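Local coordinates for MetRS related protein (Pyrococcus horikoshii, PDB 2CWP), which probably binds tRNA through an OB-fold domain related to the tRNA-binding part of methionyl-tRNA synthetases, and may thereby assist methionyl-tRNA formation, at residues I52-I56 / G94-L98; F66-L72 / Q83-I87. All coordinates share one frame; numbering follows the deposited sequence.

Contact 1 of 2, residues I52-I56 / G94-L98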
ATOM      1  N   ILE A  52      -4.948  -3.036  -8.218  1.00 28.06           N
ATOM      2  CA  ILE A  52      -4.043  -3.165  -9.351  1.00 24.60           C
ATOM      3  C   ILE A  52      -4.044  -4.553  -9.981  1.00 29.96           C
ATOM      4  O   ILE A  52      -3.285  -4.793 -10.922  1.00 28.99           O
ATOM      5  CB  ILE A  52      -2.593  -2.826  -8.901  1.00 26.28           C
ATOM      6  CG1 ILE A  52      -2.156  -3.804  -7.801  1.00 25.07           C
ATOM      7  CG2 ILE A  52      -2.533  -1.392  -8.377  1.00 21.91           C
ATOM      8  CD1 ILE A  52      -0.874  -3.418  -7.051  1.00 28.21           C
ATOM      9  N   ALA A  53      -4.909  -5.444  -9.485  1.00 28.99           N
ATOM     10  CA  ALA A  53      -4.984  -6.836  -9.953  1.00 30.17           C
ATOM     11  C   ALA A  53      -5.094  -7.068 -11.459  1.00 28.83           C
ATOM     12  O   ALA A  53      -4.828  -8.157 -11.935  1.00 33.15           O
ATOM     13  CB  ALA A  53      -6.125  -7.569  -9.230  1.00 28.98           C
ATOM     14  N   ASP A  54      -5.498  -6.061 -12.210  1.00 30.82           N
ATOM     15  CA  ASP A  54      -5.613  -6.222 -13.651  1.00 34.56           C
ATOM     16  C   ASP A  54      -4.231  -6.077 -14.289  1.00 35.74           C
ATOM     17  O   ASP A  54      -4.024  -6.472 -15.440  1.00 30.41           O
ATOM     18  CB  ASP A  54      -6.552  -5.158 -14.210  1.00 43.61           C
ATOM     19  CG  ASP A  54      -6.104  -3.766 -13.843  1.00 46.12           C
ATOM     20  OD1 ASP A  54      -5.617  -3.604 -12.700  1.00 46.00           O
ATOM     21  OD2 ASP A  54      -6.235  -2.847 -14.681  1.00 49.28           O
ATOM     22  N   GLN A  55      -3.293  -5.504 -13.533  1.00 29.21           N
ATOM     23  CA  GLN A  55      -1.933  -5.295 -14.012  1.00 26.26           C
ATOM     24  C   GLN A  55      -0.886  -6.026 -13.187  1.00 27.21           C
ATOM     25  O   GLN A  55       0.120  -6.462 -13.719  1.00 27.43           O
ATOM     26  CB  GLN A  55      -1.583  -3.811 -13.996  1.00 23.04           C
ATOM     27  CG  GLN A  55      -2.389  -2.965 -14.950  1.00 29.47           C
ATOM     28  CD  GLN A  55      -1.781  -1.588 -15.102  1.00 31.01           C
ATOM     29  OE1 GLN A  55      -0.594  -1.463 -15.412  1.00 22.41           O
ATOM     30  NE2 GLN A  55      -2.584  -0.544 -14.871  1.00 21.40           N
ATOM     31  N   ILE A  56      -1.127  -6.143 -11.884  1.00 28.63           N
ATOM     32  CA  ILE A  56      -0.178  -6.780 -10.973  1.00 30.93           C
ATOM     33  C   ILE A  56      -0.810  -7.925 -10.191  1.00 30.57           C
ATOM     34  O   ILE A  56      -1.633  -7.697  -9.309  1.00 37.63           O
ATOM     35  CB  ILE A  56       0.366  -5.754  -9.942  1.00 27.86           C
ATOM     36  CG1 ILE A  56       0.965  -4.534 -10.653  1.00 28.21           C
ATOM     37  CG2 ILE A  56       1.390  -6.424  -9.045  1.00 23.72           C
ATOM     38  CD1 ILE A  56       2.245  -4.827 -11.434  1.00 40.88           C
ATOM     39  N   GLY A  94      -1.466   5.173 -17.608  1.00 41.55           N
ATOM     40  CA  GLY A  94      -2.166   4.249 -16.722  1.00 36.50           C
ATOM     41  C   GLY A  94      -1.388   3.004 -16.290  1.00 36.16           C
ATOM     42  O   GLY A  94      -1.881   2.197 -15.492  1.00 29.80           O
ATOM     43  N   LYS A  95      -0.177   2.823 -16.805  1.00 29.46           N
ATOM     44  CA  LYS A  95       0.589   1.648 -16.409  1.00 27.01           C
ATOM     45  C   LYS A  95       1.106   1.800 -14.973  1.00 25.23           C
ATOM     46  O   LYS A  95       1.704   2.816 -14.612  1.00 23.71           O
ATOM     47  CB  LYS A  95       1.759   1.414 -17.375  1.00 27.84           C
ATOM     48  CG  LYS A  95       2.615   0.207 -17.014  1.00 30.69           C
ATOM     49  CD  LYS A  95       3.578  -0.174 -18.140  1.00 34.96           C
ATOM     50  CE  LYS A  95       4.388  -1.419 -17.777  1.00 33.34           C
ATOM     51  NZ  LYS A  95       3.533  -2.624 -17.536  1.00 33.64           N
ATOM     52  N   VAL A  96       0.858   0.787 -14.154  1.00 24.98           N
ATOM     53  CA  VAL A  96       1.285   0.783 -12.756  1.00 26.65           C
ATOM     54  C   VAL A  96       2.547  -0.062 -12.546  1.00 28.39           C
ATOM     55  O   VAL A  96       2.717  -1.090 -13.190  1.00 30.38           O
ATOM     56  CB  VAL A  96       0.141   0.238 -11.856  1.00 27.33           C
ATOM     57  CG1 VAL A  96       0.697  -0.381 -10.607  1.00 36.21           C
ATOM     58  CG2 VAL A  96      -0.798   1.367 -11.482  1.00 25.83           C
ATOM     59  N   TYR A  97       3.421   0.376 -11.639  1.00 30.99           N
ATOM     60  CA  TYR A  97       4.662  -0.346 -11.326  1.00 26.78           C
ATOM     61  C   TYR A  97       4.873  -0.439  -9.808  1.00 28.06           C
ATOM     62  O   TYR A  97       4.727   0.554  -9.089  1.00 25.30           O
ATOM     63  CB  TYR A  97       5.896   0.367 -11.881  1.00 26.20           C
ATOM     64  CG  TYR A  97       5.935   0.622 -13.366  1.00 29.64           C
ATOM     65  CD1 TYR A  97       5.317   1.743 -13.920  1.00 24.51           C
ATOM     66  CD2 TYR A  97       6.649  -0.223 -14.212  1.00 26.40           C
ATOM     67  CE1 TYR A  97       5.420   2.025 -15.281  1.00 27.56           C
ATOM     68  CE2 TYR A  97       6.752   0.049 -15.587  1.00 29.57           C
ATOM     69  CZ  TYR A  97       6.136   1.174 -16.104  1.00 24.43           C
ATOM     70  OH  TYR A  97       6.234   1.438 -17.445  1.00 36.98           O
ATOM     71  N   LEU A  98       5.241  -1.611  -9.312  1.00 19.16           N
ATOM     72  CA  LEU A  98       5.489  -1.721  -7.881  1.00 23.63           C
ATOM     73  C   LEU A  98       6.795  -1.011  -7.551  1.00 20.89           C
ATOM     74  O   LEU A  98       7.685  -0.892  -8.395  1.00 18.29           O
ATOM     75  CB  LEU A  98       5.617  -3.185  -7.443  1.00 21.92           C
ATOM     76  CG  LEU A  98       4.347  -4.030  -7.499  1.00 27.20           C
ATOM     77  CD1 LEU A  98       4.655  -5.420  -6.968  1.00 19.83           C
ATOM     78  CD2 LEU A  98       3.244  -3.359  -6.679  1.00 19.94           C
TER
HETATM   79  O   HOH W   1       1.564  -2.764 -15.928  1.00 46.44           O
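Ile-52 meets both Val-96 and Leu-98, sending one branch to each. Its CG2 lies 4.1 Å from Val-96 CG1, while the longer arm carries CD1 to Leu-98 CD2; in both pairs the side chains meet at about a right angle. The split follows from the first torsion: CG1 sits between the backbone N and the carbonyl carbon (chi1 61°), which puts CG2 beside the N. The chain turns at Ile-52 to Ile-56, where Ile-52 O accepts from both Gln-55 N and Ile-56 N, from opposite faces of its plane.

Gln-55 makes the polar link. Its extended side chain lays the terminal amide against the backbone and uses both ends of it. NE2 donates to Gly-94 O at 2.9 Å, with the acceptor only 9° out of the amide plane, and OE1 receives Val-96 N at 3.0 Å in a nearly straight bond (173° at the hydrogen). Two bonds to the same backbone fix the rotation of the amide and identify its oxygen and nitrogen ends. A water also donates to Gln-55 OE1 and accepts from Lys-95 NZ, tying in the lysine, whose chain bends at its last torsion.

Ile-56 closes the apolar side. Its CG1 is 4.2 Å from Val-96 CG1, and its CG2 packs on Leu-98 CD1 at 4.0 Å. Val-96 CG1 therefore lies against both isoleucines, with Leu-88 touching Ile-52 and Val-96 from outside the two segments. This joins the loop between strands 45-50 and 65-69 to strand 96-97 by a side-chain amide that bonds Gly-94 O and Val-96 N, the two groups flanking Lys-95, much as a peptide of a neighbouring parallel strand would, beside an aliphatic cluster, within the OB-type tRNA-binding domain.

Contact 2 of 2, residues F66-L72 / Q83-I87; sequences FIFVVNL and QGMLI
Leu-86 reaches across to Phe-68 in an antiparallel strand pair of the OB-type domain, joining strand 65-69 to the short strand 85-86. Phe-68 and Leu-86 form a non-hydrogen-bonded pair, whereas Val-69 and Met-85, the next pair, are hydrogen-bonded through Val-69 N to Met-85 O and Met-85 N to Val-69 O. A further, nearly straight bond from Ile-87 N to Ile-67 O continues the ladder.

The side chains divide between the two faces. On the face of Phe-68, Leu-86 CD1 stands over the ring as a CH-pi contact, 4.1 Å from its centroid and 25° off the normal, offset toward the rim. With CG anti to the backbone N (chi1 174°), the same methyl also reaches Phe-66 CB, at 3.4 Å. Phe-41 meets the Phe-68 ring edge-to-face, and Val-22 of the adjoining strand 17-27, with Leu-37 and Val-39 of strand 35-40 and Ile-48 of strand 45-50, also touch the Phe-68 side chain.

On the face of Val-69, Met-85 bends at its last torsion (chi3 72°) and brings CE to Leu-72 CD1 at 3.9 Å and to Val-69 CG2. Ile-87 CD1 shares that methyl, Val-69 CG2, with the methionine CE, while Ile-87 CG1 lies against Ile-67 CG2. The closest carbons here are Ile-87 CD1 and Val-69 CG2, a tight 3.3 Å.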
ATOM      1  N   PHE A  66       6.839  -2.841   1.052  1.00 17.79           N
ATOM      2  CA  PHE A  66       6.455  -1.686   0.245  1.00 19.65           C
ATOM      3  C   PHE A  66       6.144  -0.494   1.149  1.00 24.87           C
ATOM      4  O   PHE A  66       6.068  -0.627   2.376  1.00 16.32           O
ATOM      5  CB  PHE A  66       5.199  -1.967  -0.585  1.00 18.28           C
ATOM      6  CG  PHE A  66       5.337  -3.115  -1.524  1.00 22.79           C
ATOM      7  CD1 PHE A  66       4.902  -4.385  -1.154  1.00 24.15           C
ATOM      8  CD2 PHE A  66       5.924  -2.938  -2.769  1.00 19.22           C
ATOM      9  CE1 PHE A  66       5.054  -5.475  -2.024  1.00 31.53           C
ATOM     10  CE2 PHE A  66       6.081  -4.019  -3.645  1.00 25.49           C
ATOM     11  CZ  PHE A  66       5.645  -5.289  -3.269  1.00 25.04           C
ATOM     12  N   ILE A  67       5.948   0.659   0.517  1.00 17.20           N
ATOM     13  CA  ILE A  67       5.607   1.878   1.221  1.00 18.15           C
ATOM     14  C   ILE A  67       4.090   1.932   1.320  1.00 16.98           C
ATOM     15  O   ILE A  67       3.395   1.670   0.342  1.00 21.92           O
ATOM     16  CB  ILE A  67       6.044   3.093   0.442  1.00 15.86           C
ATOM     17  CG1 ILE A  67       7.539   2.996   0.136  1.00 15.26           C
ATOM     18  CG2 ILE A  67       5.665   4.345   1.216  1.00 14.97           C
ATOM     19  CD1 ILE A  67       7.994   3.997  -0.934  1.00 14.81           C
ATOM     20  N   PHE A  68       3.579   2.276   2.490  1.00 19.61           N
ATOM     21  CA  PHE A  68       2.134   2.370   2.695  1.00 18.90           C
ATOM     22  C   PHE A  68       1.813   3.640   3.484  1.00 22.91           C
ATOM     23  O   PHE A  68       2.535   3.973   4.434  1.00 24.63           O
ATOM     24  CB  PHE A  68       1.606   1.183   3.527  1.00 21.62           C
ATOM     25  CG  PHE A  68       1.748  -0.167   2.870  1.00 21.70           C
ATOM     26  CD1 PHE A  68       2.931  -0.890   2.977  1.00 19.06           C
ATOM     27  CD2 PHE A  68       0.665  -0.740   2.198  1.00 18.14           C
ATOM     28  CE1 PHE A  68       3.045  -2.185   2.428  1.00 14.15           C
ATOM     29  CE2 PHE A  68       0.759  -2.021   1.647  1.00 22.13           C
ATOM     30  CZ  PHE A  68       1.953  -2.749   1.765  1.00 21.49           C
ATOM     31  N   VAL A  69       0.754   4.350   3.089  1.00 22.76           N
ATOM     32  CA  VAL A  69       0.306   5.530   3.836  1.00 23.97           C
ATOM     33  C   VAL A  69      -0.615   4.895   4.884  1.00 25.49           C
ATOM     34  O   VAL A  69      -1.595   4.254   4.507  1.00 24.04           O
ATOM     35  CB  VAL A  69      -0.570   6.470   2.997  1.00 25.40           C
ATOM     36  CG1 VAL A  69      -0.823   7.736   3.782  1.00 22.57           C
ATOM     37  CG2 VAL A  69       0.077   6.784   1.689  1.00 30.87           C
ATOM     38  N   VAL A  70      -0.322   5.088   6.172  1.00 27.17           N
ATOM     39  CA  VAL A  70      -1.096   4.460   7.246  1.00 29.54           C
ATOM     40  C   VAL A  70      -1.975   5.313   8.180  1.00 36.81           C
ATOM     41  O   VAL A  70      -2.628   4.764   9.080  1.00 33.17           O
ATOM     42  CB  VAL A  70      -0.170   3.621   8.158  1.00 27.05           C
ATOM     43  CG1 VAL A  70       0.573   2.575   7.328  1.00 31.94           C
ATOM     44  CG2 VAL A  70       0.818   4.533   8.888  1.00 24.85           C
ATOM     45  N   ASN A  71      -2.001   6.630   7.997  1.00 34.32           N
ATOM     46  CA  ASN A  71      -2.832   7.463   8.864  1.00 35.93           C
ATOM     47  C   ASN A  71      -3.953   8.132   8.086  1.00 35.32           C
ATOM     48  O   ASN A  71      -4.274   9.293   8.322  1.00 38.30           O
ATOM     49  CB  ASN A  71      -1.981   8.515   9.613  1.00 37.77           C
ATOM     50  CG  ASN A  71      -1.438   9.618   8.703  1.00 38.50           C
ATOM     51  OD1 ASN A  71      -1.171   9.402   7.519  1.00 38.27           O
ATOM     52  ND2 ASN A  71      -1.250  10.804   9.272  1.00 39.29           N
ATOM     53  N   LEU A  72      -4.546   7.385   7.159  1.00 33.55           N
ATOM     54  CA  LEU A  72      -5.650   7.888   6.353  1.00 37.65           C
ATOM     55  C   LEU A  72      -6.979   7.433   6.955  1.00 43.03           C
ATOM     56  O   LEU A  72      -7.020   6.525   7.788  1.00 38.31           O
ATOM     57  CB  LEU A  72      -5.562   7.372   4.914  1.00 33.32           C
ATOM     58  CG  LEU A  72      -4.378   7.772   4.028  1.00 33.70           C
ATOM     59  CD1 LEU A  72      -4.663   7.328   2.604  1.00 27.82           C
ATOM     60  CD2 LEU A  72      -4.157   9.263   4.078  1.00 27.95           C
ATOM     61  N   GLN A  83      -7.272  -0.230   5.914  1.00 35.15           N
ATOM     62  CA  GLN A  83      -6.665   0.637   6.927  1.00 35.61           C
ATOM     63  C   GLN A  83      -5.354   1.288   6.460  1.00 35.25           C
ATOM     64  O   GLN A  83      -4.445   1.508   7.264  1.00 36.06           O
ATOM     65  CB  GLN A  83      -6.378  -0.176   8.194  1.00 35.93           C
ATOM     66  CG  GLN A  83      -7.528  -1.037   8.692  1.00 38.59           C
ATOM     67  CD  GLN A  83      -7.088  -1.981   9.794  1.00 42.61           C
ATOM     68  OE1 GLN A  83      -6.308  -2.905   9.564  1.00 34.80           O
ATOM     69  NE2 GLN A  83      -7.579  -1.746  11.004  1.00 50.08           N
ATOM     70  N   GLY A  84      -5.257   1.588   5.173  1.00 32.49           N
ATOM     71  CA  GLY A  84      -4.054   2.207   4.650  1.00 31.29           C
ATOM     72  C   GLY A  84      -4.052   2.195   3.141  1.00 28.00           C
ATOM     73  O   GLY A  84      -5.070   1.920   2.514  1.00 29.00           O
ATOM     74  N   MET A  85      -2.905   2.475   2.537  1.00 27.05           N
ATOM     75  CA  MET A  85      -2.849   2.492   1.094  1.00 23.75           C
ATOM     76  C   MET A  85      -1.450   2.242   0.536  1.00 22.74           C
ATOM     77  O   MET A  85      -0.489   2.907   0.922  1.00 24.29           O
ATOM     78  CB  MET A  85      -3.391   3.825   0.599  1.00 24.56           C
ATOM     79  CG  MET A  85      -3.465   3.950  -0.888  1.00 33.72           C
ATOM     80  SD  MET A  85      -4.326   5.476  -1.325  1.00 40.68           S
ATOM     81  CE  MET A  85      -3.062   6.689  -0.885  1.00 37.05           C
ATOM     82  N   LEU A  86      -1.363   1.280  -0.378  1.00 20.82           N
ATOM     83  CA  LEU A  86      -0.110   0.911  -1.027  1.00 22.82           C
ATOM     84  C   LEU A  86       0.359   1.998  -1.997  1.00 18.83           C
ATOM     85  O   LEU A  86      -0.382   2.397  -2.891  1.00 23.18           O
ATOM     86  CB  LEU A  86      -0.293  -0.398  -1.801  1.00 21.55           C
ATOM     87  CG  LEU A  86       0.892  -0.871  -2.665  1.00 19.86           C
ATOM     88  CD1 LEU A  86       2.088  -1.155  -1.780  1.00 16.85           C
ATOM     89  CD2 LEU A  86       0.508  -2.128  -3.462  1.00 21.23           C
ATOM     90  N   ILE A  87       1.584   2.466  -1.819  1.00 16.92           N
ATOM     91  CA  ILE A  87       2.160   3.481  -2.708  1.00 20.00           C
ATOM     92  C   ILE A  87       2.891   2.804  -3.885  1.00 22.54           C
ATOM     93  O   ILE A  87       3.660   1.863  -3.690  1.00 21.29           O
ATOM     94  CB  ILE A  87       3.185   4.371  -1.966  1.00 16.55           C
ATOM     95  CG1 ILE A  87       2.491   5.144  -0.840  1.00 19.86           C
ATOM     96  CG2 ILE A  87       3.863   5.325  -2.959  1.00 14.87           C
ATOM     97  CD1 ILE A  87       1.303   5.986  -1.300  1.00 17.78           C
TER
HETATM   98  O   HOH W   2       6.016   1.003  -2.281  1.00 25.04           O

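The centres of contacts 1 and 2 lie about 17 Å apart, and both fall within the putative tRNA-binding domain. In chain order the segments run 52-56, 66-72, 83-87, 94-98, so contact 2 is nested inside the loop that contact 1 closes. Contact 2 belongs to the main antiparallel sheet, where strand 65-69 pairs with 17-27 as well as 85-86; contact 1 involves strand 96-97, whose partner in a separate small sheet is 89-90. The two nevertheless touch: Leu-98 CD1 is 3.8 Å from Phe-66 CZ, and Ile-52 CD1 packs on Leu-86 CD2. Apolar packing is thus continuous from the sheet to the outer loop.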